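Local coordinates for protein sulfite reductase [ferredoxin] (Mycobacterium tuberculosis, PDB 1ZJ8) that reduces sulfite to hydrogen sulfide with electrons from ferredoxin, carrying a siroheme and a [4Fe-4S] cluster in each subunit, at residues A36-K41 with F212-R217; G24-G29 with G292-R297; F74-L79 with T168-G173. All coordinates share one frame; numbering follows the deposited sequence.

The three contacts form a series running in from the N-terminal edge toward the siroheme, each touching the next through a polar pair. Contacts 1 and 2 have centres about 10 Å apart and are joined by a salt bridge, D214 OD1 to R294 NH2 at 2.6 Å. Contact 3, its centre about 13 Å from that of contact 1, is reached through W76 NE1 and A213 O, 2.8 Å apart. Contacts 2 and 3 do not touch. The siroheme is approached twice: R217 of contact 1 belongs to its pocket, and the R75 side chain of contact 3 comes to about 5 Å from it at the nearest atoms.

Contact 1: residues A36-K41 with F212-R217; sequences ANEELK and FADLPR. With SRM (siroheme), chain E.
The bond that carries the meeting of 36-41 with the loop 212-217 is a salt bridge from K41 to D214, with NZ 2.8 Å from OD1 and nearly on the C-O line of that oxygen. The two side chains meet at a slant, and the methylenes of K41 run past the carboxylate. A bend at chi3 of K41 (-71°) brings the ammonium group round to the aspartate.

A second salt bridge, within 36-41, links K41 NZ to E38 OE2 at 2.8 Å; here the ammonium comes from above the carboxylate plane, 39° out of it. E38, K41 and D214 thus form one network, which D174 joins with a further salt bridge to K41 and R294 with one to D214. The L215 carbonyl O also lies 2.8 Å from K41 NZ.

Among like charges, E38 OE1 stands 4.4 Å from D214 OD1, and R294 NH2 is close to K41 NZ. Toward the cofactor the loop runs on to R217, whose NH2 is 3.1 Å from siroheme O4D, while its NE bonds to the R297 carbonyl.

The contact joins the short N-terminal helix to the loop preceding strand 219-224. Its cluster sets K41 and R294 among the acidic groups of E38, D214 and D174, so the positive and negative charges probably offset one another and the buried K41 probably stays charged.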
loop_
_atom_site.group_PDB
_atom_site.type_symbol
_atom_site.label_atom_id
_atom_site.label_comp_id
_atom_site.label_asym_id
_atom_site.label_seq_id
_atom_site.Cartn_x
_atom_site.Cartn_y
_atom_site.Cartn_z
ATOM N N ALA A 36 4.453 7.256 -25.011
ATOM C CA ALA A 36 5.794 6.659 -25.002
ATOM C C ALA A 36 5.794 5.380 -24.147
ATOM O O ALA A 36 6.616 4.470 -24.344
ATOM C CB ALA A 36 6.813 7.653 -24.468
ATOM N N ASN A 37 4.862 5.341 -23.191
ATOM C CA ASN A 37 4.691 4.218 -22.285
ATOM C C ASN A 37 4.052 3.041 -22.992
ATOM O O ASN A 37 4.560 1.921 -22.914
ATOM C CB ASN A 37 3.838 4.639 -21.087
ATOM C CG ASN A 37 4.560 5.623 -20.177
ATOM O OD1 ASN A 37 4.298 6.829 -20.202
ATOM N ND2 ASN A 37 5.478 5.108 -19.366
ATOM N N GLU A 38 2.947 3.302 -23.693
ATOM C CA GLU A 38 2.305 2.288 -24.529
ATOM C C GLU A 38 3.190 1.818 -25.694
ATOM O O GLU A 38 2.984 0.720 -26.222
ATOM C CB GLU A 38 0.956 2.797 -25.075
ATOM C CG GLU A 38 -0.211 2.673 -24.104
ATOM C CD GLU A 38 -0.315 1.280 -23.496
ATOM O OE1 GLU A 38 0.019 0.290 -24.204
ATOM O OE2 GLU A 38 -0.720 1.182 -22.310
ATOM N N GLU A 39 4.177 2.624 -26.083
ATOM C CA GLU A 39 5.031 2.273 -27.218
ATOM C C GLU A 39 6.227 1.387 -26.865
ATOM O O GLU A 39 6.634 0.543 -27.669
ATOM C CB GLU A 39 5.512 3.526 -27.932
ATOM C CG GLU A 39 5.937 3.271 -29.361
ATOM C CD GLU A 39 6.319 4.550 -30.036
ATOM O OE1 GLU A 39 5.393 5.340 -30.368
ATOM O OE2 GLU A 39 7.549 4.764 -30.198
ATOM N N LEU A 40 6.802 1.586 -25.682
ATOM C CA LEU A 40 7.928 0.746 -25.247
ATOM C C LEU A 40 7.469 -0.675 -24.913
ATOM O O LEU A 40 8.235 -1.629 -25.037
ATOM C CB LEU A 40 8.694 1.387 -24.077
ATOM C CG LEU A 40 8.036 1.644 -22.723
ATOM C CD1 LEU A 40 7.791 0.360 -21.936
ATOM C CD2 LEU A 40 8.938 2.593 -21.944
ATOM N N LYS A 41 6.204 -0.803 -24.512
ATOM C CA LYS A 41 5.606 -2.106 -24.229
ATOM C C LYS A 41 5.344 -2.900 -25.521
ATOM O O LYS A 41 5.278 -4.139 -25.490
ATOM C CB LYS A 41 4.313 -1.940 -23.417
ATOM C CG LYS A 41 4.520 -1.311 -22.033
ATOM C CD LYS A 41 3.258 -1.385 -21.151
ATOM C CE LYS A 41 2.129 -0.455 -21.623
ATOM N NZ LYS A 41 0.848 -0.682 -20.883
ATOM N N PHE A 212 -1.071 -11.197 -18.529
ATOM C CA PHE A 212 -1.368 -10.014 -17.716
ATOM C C PHE A 212 -0.126 -9.162 -17.461
ATOM O O PHE A 212 -0.118 -8.320 -16.560
ATOM C CB PHE A 212 -2.018 -10.442 -16.395
ATOM C CG PHE A 212 -3.265 -11.241 -16.592
ATOM C CD1 PHE A 212 -4.359 -10.674 -17.237
ATOM C CD2 PHE A 212 -3.336 -12.559 -16.184
ATOM C CE1 PHE A 212 -5.513 -11.400 -17.443
ATOM C CE2 PHE A 212 -4.487 -13.307 -16.398
ATOM C CZ PHE A 212 -5.575 -12.729 -17.026
ATOM N N ALA A 213 0.908 -9.351 -18.273
ATOM C CA ALA A 213 2.103 -8.536 -18.164
ATOM C C ALA A 213 1.978 -7.161 -18.833
ATOM O O ALA A 213 2.861 -6.334 -18.669
ATOM C CB ALA A 213 3.304 -9.296 -18.718
ATOM N N ASP A 214 0.909 -6.911 -19.588
ATOM C CA ASP A 214 0.746 -5.612 -20.257
ATOM C C ASP A 214 -0.689 -5.134 -20.132
ATOM O O ASP A 214 -1.578 -5.525 -20.917
ATOM C CB ASP A 214 1.182 -5.703 -21.730
ATOM C CG ASP A 214 1.129 -4.357 -22.470
ATOM O OD1 ASP A 214 0.785 -3.318 -21.858
ATOM O OD2 ASP A 214 1.435 -4.352 -23.682
ATOM N N LEU A 215 -0.896 -4.285 -19.124
ATOM C CA LEU A 215 -2.207 -3.712 -18.826
ATOM C C LEU A 215 -2.156 -2.186 -19.032
ATOM O O LEU A 215 -1.067 -1.588 -19.114
ATOM C CB LEU A 215 -2.641 -4.060 -17.388
ATOM C CG LEU A 215 -2.361 -5.468 -16.856
ATOM C CD1 LEU A 215 -2.890 -5.590 -15.446
ATOM C CD2 LEU A 215 -2.981 -6.526 -17.719
ATOM N N PRO A 216 -3.337 -1.555 -19.155
ATOM C CA PRO A 216 -3.448 -0.108 -19.263
ATOM C C PRO A 216 -2.659 0.651 -18.198
ATOM O O PRO A 216 -2.164 1.755 -18.469
ATOM C CB PRO A 216 -4.946 0.137 -19.057
ATOM C CG PRO A 216 -5.615 -1.117 -19.514
ATOM C CD PRO A 216 -4.654 -2.224 -19.246
ATOM N N ARG A 217 -2.589 0.080 -16.993
ATOM C CA ARG A 217 -1.764 0.619 -15.921
ATOM C C ARG A 217 -1.550 -0.406 -14.813
ATOM O O ARG A 217 -1.813 -1.608 -14.998
ATOM C CB ARG A 217 -2.431 1.870 -15.354
ATOM C CG ARG A 217 -1.738 3.156 -15.724
ATOM C CD ARG A 217 -2.084 4.245 -14.707
ATOM N NE ARG A 217 -1.140 5.354 -14.733
ATOM C CZ ARG A 217 0.119 5.265 -14.329
ATOM N NH1 ARG A 217 0.625 4.119 -13.859
ATOM N NH2 ARG A 217 0.879 6.342 -14.409
HETATM FE FE SRM E . 2.772 4.157 -4.730
HETATM C CHA SRM E . 4.316 5.775 -7.312
HETATM C CHB SRM E . 5.502 4.597 -2.841
HETATM C CHC SRM E . 1.313 2.573 -2.290
HETATM C CHD SRM E . -0.233 5.619 -5.605
HETATM N NA SRM E . 4.618 4.839 -5.082
HETATM C C1A SRM E . 5.116 5.348 -6.231
HETATM C C2A SRM E . 6.611 5.425 -6.260
HETATM C CMA SRM E . 7.161 4.235 -6.985
HETATM C CDA SRM E . 7.115 6.744 -6.777
HETATM C CEA SRM E . 7.658 6.837 -8.167
HETATM O O3A SRM E . 6.905 6.593 -9.115
HETATM O O4A SRM E . 8.841 7.147 -8.372
HETATM C C3A SRM E . 6.910 5.356 -4.802
HETATM C CAA SRM E . 8.121 4.556 -4.454
HETATM C CBA SRM E . 9.227 5.577 -4.468
HETATM C CCA SRM E . 10.289 5.226 -3.478
HETATM O O1A SRM E . 9.950 4.778 -2.361
HETATM O O2A SRM E . 11.490 5.374 -3.812
HETATM C C4A SRM E . 5.627 4.889 -4.205
HETATM N NB SRM E . 3.382 3.555 -2.960
HETATM C C1B SRM E . 4.531 3.752 -2.311
HETATM C C2B SRM E . 4.674 2.993 -1.021
HETATM C CMB SRM E . 6.048 2.435 -0.778
HETATM C CDB SRM E . 4.350 3.938 0.087
HETATM C CEB SRM E . 4.430 3.435 1.485
HETATM O O3B SRM E . 5.292 3.839 2.295
HETATM O O4B SRM E . 3.604 2.584 1.814
HETATM C C3B SRM E . 3.574 1.972 -1.217
HETATM C CAB SRM E . 4.084 0.762 -1.955
HETATM C CBB SRM E . 3.268 -0.460 -1.660
HETATM C CCB SRM E . 3.658 -1.579 -2.582
HETATM O O1B SRM E . 4.371 -2.499 -2.189
HETATM O O2B SRM E . 3.251 -1.621 -3.739
HETATM C C4B SRM E . 2.699 2.708 -2.195
HETATM N NC SRM E . 0.976 4.201 -4.019
HETATM C C1C SRM E . 0.490 3.334 -3.107
HETATM C C2C SRM E . -0.845 3.546 -2.792
HETATM C CDC SRM E . -1.660 2.992 -1.672
HETATM C CEC SRM E . -2.353 1.691 -1.795
HETATM O O3C SRM E . -2.120 0.947 -2.774
HETATM O O4C SRM E . -3.160 1.426 -0.892
HETATM C C3C SRM E . -1.236 4.459 -3.725
HETATM C CAC SRM E . -2.652 4.935 -3.722
HETATM C CBC SRM E . -3.771 4.006 -4.143
HETATM C CCC SRM E . -3.819 3.953 -5.659
HETATM O O1C SRM E . -2.911 3.368 -6.309
HETATM O O2C SRM E . -4.784 4.538 -6.216
HETATM C C4C SRM E . -0.149 4.789 -4.492
HETATM N ND SRM E . 2.107 5.158 -6.358
HETATM C C1D SRM E . 0.924 5.793 -6.384
HETATM C C2D SRM E . 0.961 6.783 -7.384
HETATM C CAD SRM E . -0.281 7.246 -8.125
HETATM C CBD SRM E . -0.651 6.561 -9.403
HETATM C CCD SRM E . -1.921 6.846 -10.151
HETATM O O1D SRM E . -2.750 5.912 -10.233
HETATM O O2D SRM E . -2.140 7.975 -10.667
HETATM C C3D SRM E . 2.218 6.715 -7.959
HETATM C CDD SRM E . 2.576 7.240 -9.323
HETATM C CED SRM E . 2.207 6.525 -10.604
HETATM O O3D SRM E . 1.801 5.362 -10.595
HETATM O O4D SRM E . 2.300 7.090 -11.703
HETATM C C4D SRM E . 2.916 5.704 -7.316
#

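Contact 2: residues G24-G29 with G292-R297; sequences GQWALG and GYRRLR
R294 lays its guanidinium flat on the indole of W26, the two planes only 6° apart and their centres separated by 3.7 Å. The stack is a cation-pi contact as well, because CZ sits over the face of the five-membered ring, 30° from its normal. NH1 lies above the middle of the indole, with CE2 at 3.3 Å, while NH2 reaches out over the benzo part, 3.3 Å from CZ2. A bend at chi3 of R294 (90°) turns the guanidinium parallel to the ring, and D214 holds its NH2 through a salt bridge. R31 makes another cation-pi contact with W26.

These residues join the N-terminal loop before helix 36-40 to the loop that leaves helix 277-291, a loop that falls in the sequence range of the first nitrite and sulphite reductase 4Fe-4S domain; the contact lies away from the cofactor sites.

Q25 and Y293 lie alongside one another with their ends in the same direction, yet the amide plane stands almost upright to the phenol ring. The amide meets the ring at its edge, NE2 being 3.7 Å from CE1. Q25 NE2 bonds to the Y291 carbonyl, and Y293 OH to D308. The carbonyl O of G24 rests 3.6 Å from R294 CD, where the backbones come closest, CA to CA 4.3 Å between G24 and R294.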
loop_
_atom_site.group_PDB
_atom_site.type_symbol
_atom_site.label_atom_id
_atom_site.label_comp_id
_atom_site.label_asym_id
_atom_site.label_seq_id
_atom_site.Cartn_x
_atom_site.Cartn_y
_atom_site.Cartn_z
ATOM N N GLY A 24 -7.630 4.212 -26.965
ATOM C CA GLY A 24 -6.523 3.252 -26.894
ATOM C C GLY A 24 -6.969 1.824 -26.638
ATOM O O GLY A 24 -6.137 0.924 -26.609
ATOM N N GLN A 25 -8.282 1.620 -26.480
ATOM C CA GLN A 25 -8.865 0.325 -26.096
ATOM C C GLN A 25 -8.539 -0.791 -27.083
ATOM O O GLN A 25 -8.848 -0.687 -28.272
ATOM C CB GLN A 25 -10.390 0.445 -25.951
ATOM C CG GLN A 25 -10.832 1.262 -24.743
ATOM C CD GLN A 25 -12.285 1.721 -24.820
ATOM O OE1 GLN A 25 -12.636 2.568 -25.649
ATOM N NE2 GLN A 25 -13.131 1.185 -23.937
ATOM N N TRP A 26 -7.912 -1.849 -26.569
ATOM C CA TRP A 26 -7.540 -3.034 -27.355
ATOM C C TRP A 26 -8.756 -3.713 -28.016
ATOM O O TRP A 26 -8.716 -4.042 -29.203
ATOM C CB TRP A 26 -6.785 -4.040 -26.455
ATOM C CG TRP A 26 -5.304 -3.732 -26.270
ATOM C CD1 TRP A 26 -4.660 -2.568 -26.583
ATOM C CD2 TRP A 26 -4.298 -4.609 -25.714
ATOM N NE1 TRP A 26 -3.319 -2.667 -26.274
ATOM C CE2 TRP A 26 -3.069 -3.906 -25.743
ATOM C CE3 TRP A 26 -4.316 -5.918 -25.204
ATOM C CZ2 TRP A 26 -1.869 -4.464 -25.280
ATOM C CZ3 TRP A 26 -3.120 -6.472 -24.746
ATOM C CH2 TRP A 26 -1.917 -5.742 -24.785
ATOM N N ALA A 27 -9.833 -3.902 -27.252
ATOM C CA ALA A 27 -11.031 -4.628 -27.734
ATOM C C ALA A 27 -11.922 -3.863 -28.737
ATOM O O ALA A 27 -12.904 -4.416 -29.236
ATOM C CB ALA A 27 -11.893 -5.103 -26.542
ATOM N N LEU A 28 -11.626 -2.596 -29.003
ATOM C CA LEU A 28 -12.296 -1.884 -30.087
ATOM C C LEU A 28 -11.424 -1.854 -31.358
ATOM O O LEU A 28 -11.747 -1.158 -32.315
ATOM C CB LEU A 28 -12.665 -0.463 -29.654
ATOM C CG LEU A 28 -13.441 -0.302 -28.338
ATOM C CD1 LEU A 28 -14.094 1.091 -28.269
ATOM C CD2 LEU A 28 -14.498 -1.396 -28.132
ATOM N N GLY A 29 -10.328 -2.613 -31.363
ATOM C CA GLY A 29 -9.372 -2.595 -32.464
ATOM C C GLY A 29 -8.402 -1.426 -32.422
ATOM O O GLY A 29 -7.422 -1.410 -33.182
ATOM N N GLY A 292 -9.782 -1.296 -20.803
ATOM C CA GLY A 292 -9.197 -0.150 -20.111
ATOM C C GLY A 292 -8.583 0.853 -21.077
ATOM O O GLY A 292 -8.047 0.479 -22.121
ATOM N N TYR A 293 -8.651 2.129 -20.717
ATOM C CA TYR A 293 -8.149 3.211 -21.568
ATOM C C TYR A 293 -6.620 3.208 -21.629
ATOM O O TYR A 293 -5.965 2.935 -20.627
ATOM C CB TYR A 293 -8.666 4.556 -21.056
ATOM C CG TYR A 293 -10.171 4.613 -20.872
ATOM C CD1 TYR A 293 -11.032 3.925 -21.725
ATOM C CD2 TYR A 293 -10.740 5.378 -19.864
ATOM C CE1 TYR A 293 -12.423 3.989 -21.570
ATOM C CE2 TYR A 293 -12.143 5.459 -19.708
ATOM C CZ TYR A 293 -12.977 4.758 -20.568
ATOM O OH TYR A 293 -14.352 4.810 -20.426
ATOM N N ARG A 294 -6.061 3.478 -22.813
ATOM C CA ARG A 294 -4.596 3.459 -23.022
ATOM C C ARG A 294 -4.120 4.694 -23.819
ATOM O O ARG A 294 -3.151 4.634 -24.594
ATOM C CB ARG A 294 -4.158 2.143 -23.700
ATOM C CG ARG A 294 -4.682 0.860 -23.006
ATOM C CD ARG A 294 -4.372 -0.414 -23.783
ATOM N NE ARG A 294 -3.081 -0.992 -23.410
ATOM C CZ ARG A 294 -2.891 -2.200 -22.864
ATOM N NH1 ARG A 294 -3.912 -3.025 -22.627
ATOM N NH2 ARG A 294 -1.652 -2.600 -22.578
ATOM N N ARG A 295 -4.793 5.815 -23.564
ATOM C CA ARG A 295 -4.564 7.067 -24.264
ATOM C C ARG A 295 -3.907 8.114 -23.345
ATOM O O ARG A 295 -2.727 8.417 -23.505
ATOM C CB ARG A 295 -5.902 7.570 -24.814
ATOM C CG ARG A 295 -5.806 8.834 -25.630
ATOM C CD ARG A 295 -7.170 9.214 -26.143
ATOM N NE ARG A 295 -8.044 9.654 -25.058
ATOM C CZ ARG A 295 -8.066 10.888 -24.549
ATOM N NH1 ARG A 295 -7.245 11.832 -25.003
ATOM N NH2 ARG A 295 -8.910 11.179 -23.564
ATOM N N LEU A 296 -4.670 8.669 -22.404
ATOM C CA LEU A 296 -4.103 9.553 -21.378
ATOM C C LEU A 296 -3.502 8.705 -20.251
ATOM O O LEU A 296 -4.184 7.858 -19.662
ATOM C CB LEU A 296 -5.160 10.511 -20.800
ATOM C CG LEU A 296 -5.756 11.582 -21.730
ATOM C CD1 LEU A 296 -6.879 12.406 -21.059
ATOM C CD2 LEU A 296 -4.664 12.505 -22.278
ATOM N N ARG A 297 -2.232 8.955 -19.944
ATOM C CA ARG A 297 -1.517 8.269 -18.854
ATOM C C ARG A 297 -2.188 8.423 -17.494
ATOM O O ARG A 297 -2.194 7.492 -16.707
ATOM C CB ARG A 297 -0.094 8.812 -18.738
ATOM C CG ARG A 297 0.879 7.811 -18.242
ATOM C CD ARG A 297 1.253 6.843 -19.347
ATOM N NE ARG A 297 1.957 5.664 -18.837
ATOM C CZ ARG A 297 1.361 4.554 -18.389
ATOM N NH1 ARG A 297 0.032 4.449 -18.323
ATOM N NH2 ARG A 297 2.105 3.544 -17.967
#

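Contact 3: residues F74-L79 with T168-G173; sequences FRWWGL and TTEACG
W77 and its neighbours in 74-79 receive a type II beta turn, T168 to A171, whose donors are directed at the carbonyls of W76, in a short 3-10 segment at 75-76, and of W77, just after it. The W77 side chain traces the meeting well. Its CB passes 3.9 Å from T168 OG1. With chi1 at -67°, placing CG beside the backbone N, the ring swings back to the turn although the side chain starts out away from it. CE3 then meets the same hydroxyl at the ring edge, with OG1 in the indole plane, and CZ3 comes 3.4 Å from T169 OG1, a group that bonds to Q167; CH2, at the tip, is 4.0 Å from T169 OG1. On the pyrrole side NE1 bonds to the L47 carbonyl.

Three bonds to backbone carbonyls fix the fit. T168 OG1 donates to W77 O over 2.7 Å, from above the carbonyl plane, and also partners W158 NE1. E170 N gives a nearly straight bond to W76 O, 2.9 Å long with 161° at the hydrogen, whereas that of C172 N to R75 O is weak and bent.

C172 is the residue that ties this packing to the active site: its SG is covalently linked to CE2 of Y80, the residue after L79, forming the Cys-Tyr cross-link of the enzyme. The contact thus sets the approach to strand 79-83 against the loop before strand 176-181, with C172 CB packed 3.5 Å from R75 CB. Next along, G173 has its CA over one face of W76, in a CH-pi contact 4.2 Å from the centroid of the six-membered ring.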
loop_
_atom_site.group_PDB
_atom_site.type_symbol
_atom_site.label_atom_id
_atom_site.label_comp_id
_atom_site.label_asym_id
_atom_site.label_seq_id
_atom_site.Cartn_x
_atom_site.Cartn_y
_atom_site.Cartn_z
ATOM N N PHE A 74 12.394 -1.930 -16.267
ATOM C CA PHE A 74 12.932 -2.300 -14.931
ATOM C C PHE A 74 11.833 -2.523 -13.890
ATOM O O PHE A 74 11.940 -3.385 -13.021
ATOM C CB PHE A 74 13.869 -1.194 -14.400
ATOM C CG PHE A 74 15.335 -1.448 -14.645
ATOM C CD1 PHE A 74 15.803 -1.819 -15.901
ATOM C CD2 PHE A 74 16.263 -1.278 -13.614
ATOM C CE1 PHE A 74 17.171 -2.031 -16.122
ATOM C CE2 PHE A 74 17.639 -1.493 -13.830
ATOM C CZ PHE A 74 18.086 -1.865 -15.080
ATOM N N ARG A 75 10.780 -1.732 -13.992
ATOM C CA ARG A 75 9.687 -1.772 -13.037
ATOM C C ARG A 75 9.050 -3.155 -12.972
ATOM O O ARG A 75 8.678 -3.623 -11.903
ATOM C CB ARG A 75 8.659 -0.714 -13.402
ATOM C CG ARG A 75 9.252 0.687 -13.345
ATOM C CD ARG A 75 8.230 1.712 -13.688
ATOM N NE ARG A 75 8.762 3.050 -13.511
ATOM C CZ ARG A 75 8.039 4.156 -13.617
ATOM N NH1 ARG A 75 6.742 4.095 -13.897
ATOM N NH2 ARG A 75 8.613 5.331 -13.436
ATOM N N TRP A 76 8.978 -3.845 -14.100
ATOM C CA TRP A 76 8.402 -5.186 -14.122
ATOM C C TRP A 76 9.153 -6.141 -13.215
ATOM O O TRP A 76 8.705 -7.280 -13.026
ATOM C CB TRP A 76 8.369 -5.748 -15.546
ATOM C CG TRP A 76 7.117 -5.435 -16.258
ATOM C CD1 TRP A 76 6.109 -6.300 -16.541
ATOM C CD2 TRP A 76 6.715 -4.155 -16.775
ATOM N NE1 TRP A 76 5.106 -5.645 -17.215
ATOM C CE2 TRP A 76 5.457 -4.329 -17.375
ATOM C CE3 TRP A 76 7.307 -2.885 -16.803
ATOM C CZ2 TRP A 76 4.771 -3.282 -17.987
ATOM C CZ3 TRP A 76 6.624 -1.841 -17.411
ATOM C CH2 TRP A 76 5.371 -2.045 -17.993
ATOM N N TRP A 77 10.293 -5.692 -12.682
ATOM C CA TRP A 77 11.012 -6.446 -11.663
ATOM C C TRP A 77 11.165 -5.678 -10.356
ATOM O O TRP A 77 12.000 -6.024 -9.525
ATOM C CB TRP A 77 12.372 -6.892 -12.188
ATOM C CG TRP A 77 12.226 -7.876 -13.273
ATOM C CD1 TRP A 77 12.253 -7.621 -14.599
ATOM C CD2 TRP A 77 11.977 -9.284 -13.134
ATOM N NE1 TRP A 77 12.051 -8.775 -15.307
ATOM C CE2 TRP A 77 11.878 -9.817 -14.435
ATOM C CE3 TRP A 77 11.838 -10.146 -12.040
ATOM C CZ2 TRP A 77 11.647 -11.181 -14.682
ATOM C CZ3 TRP A 77 11.600 -11.503 -12.288
ATOM C CH2 TRP A 77 11.508 -12.000 -13.608
ATOM N N GLY A 78 10.341 -4.658 -10.151
ATOM C CA GLY A 78 10.364 -3.914 -8.895
ATOM C C GLY A 78 11.605 -3.054 -8.678
ATOM O O GLY A 78 11.957 -2.754 -7.523
ATOM N N LEU A 79 12.259 -2.652 -9.779
ATOM C CA LEU A 79 13.406 -1.744 -9.729
ATOM C C LEU A 79 12.955 -0.407 -10.227
ATOM O O LEU A 79 12.604 -0.236 -11.385
ATOM C CB LEU A 79 14.567 -2.250 -10.557
ATOM C CG LEU A 79 15.270 -3.426 -9.878
ATOM C CD1 LEU A 79 15.976 -4.294 -10.910
ATOM C CD2 LEU A 79 16.244 -2.962 -8.792
ATOM N N THR A 168 10.503 -10.518 -7.127
ATOM C CA THR A 168 10.183 -9.108 -7.302
ATOM C C THR A 168 9.311 -8.934 -8.531
ATOM O O THR A 168 9.117 -7.817 -9.007
ATOM C CB THR A 168 11.477 -8.209 -7.423
ATOM O OG1 THR A 168 12.244 -8.535 -8.600
ATOM C CG2 THR A 168 12.371 -8.371 -6.198
ATOM N N THR A 169 8.766 -10.035 -9.036
ATOM C CA THR A 169 8.046 -10.011 -10.304
ATOM C C THR A 169 6.782 -9.142 -10.270
ATOM O O THR A 169 5.910 -9.319 -9.417
ATOM C CB THR A 169 7.629 -11.429 -10.737
ATOM O OG1 THR A 169 8.762 -12.316 -10.689
ATOM C CG2 THR A 169 7.008 -11.409 -12.153
ATOM N N GLU A 170 6.687 -8.219 -11.223
ATOM C CA GLU A 170 5.499 -7.385 -11.393
ATOM C C GLU A 170 5.167 -6.665 -10.083
ATOM O O GLU A 170 3.995 -6.403 -9.783
ATOM C CB GLU A 170 4.299 -8.211 -11.932
ATOM C CG GLU A 170 4.394 -8.594 -13.440
ATOM C CD GLU A 170 3.415 -9.702 -13.894
ATOM O OE1 GLU A 170 3.467 -10.827 -13.351
ATOM O OE2 GLU A 170 2.618 -9.471 -14.827
ATOM N N ALA A 171 6.215 -6.341 -9.318
ATOM C CA ALA A 171 6.074 -5.589 -8.066
ATOM C C ALA A 171 5.846 -4.122 -8.399
ATOM O O ALA A 171 5.123 -3.421 -7.687
ATOM C CB ALA A 171 7.316 -5.745 -7.188
ATOM N N CYS A 172 6.490 -3.666 -9.477
ATOM C CA CYS A 172 6.214 -2.358 -10.100
ATOM C C CYS A 172 5.667 -2.634 -11.522
ATOM O O CYS A 172 5.632 -3.779 -11.968
ATOM C CB CYS A 172 7.513 -1.495 -10.156
ATOM S SG CYS A 172 7.862 -0.157 -8.867
ATOM N N GLY A 173 5.229 -1.590 -12.220
ATOM C CA GLY A 173 4.896 -1.709 -13.653
ATOM C C GLY A 173 3.423 -1.711 -14.029
ATOM O O GLY A 173 2.544 -1.636 -13.175
#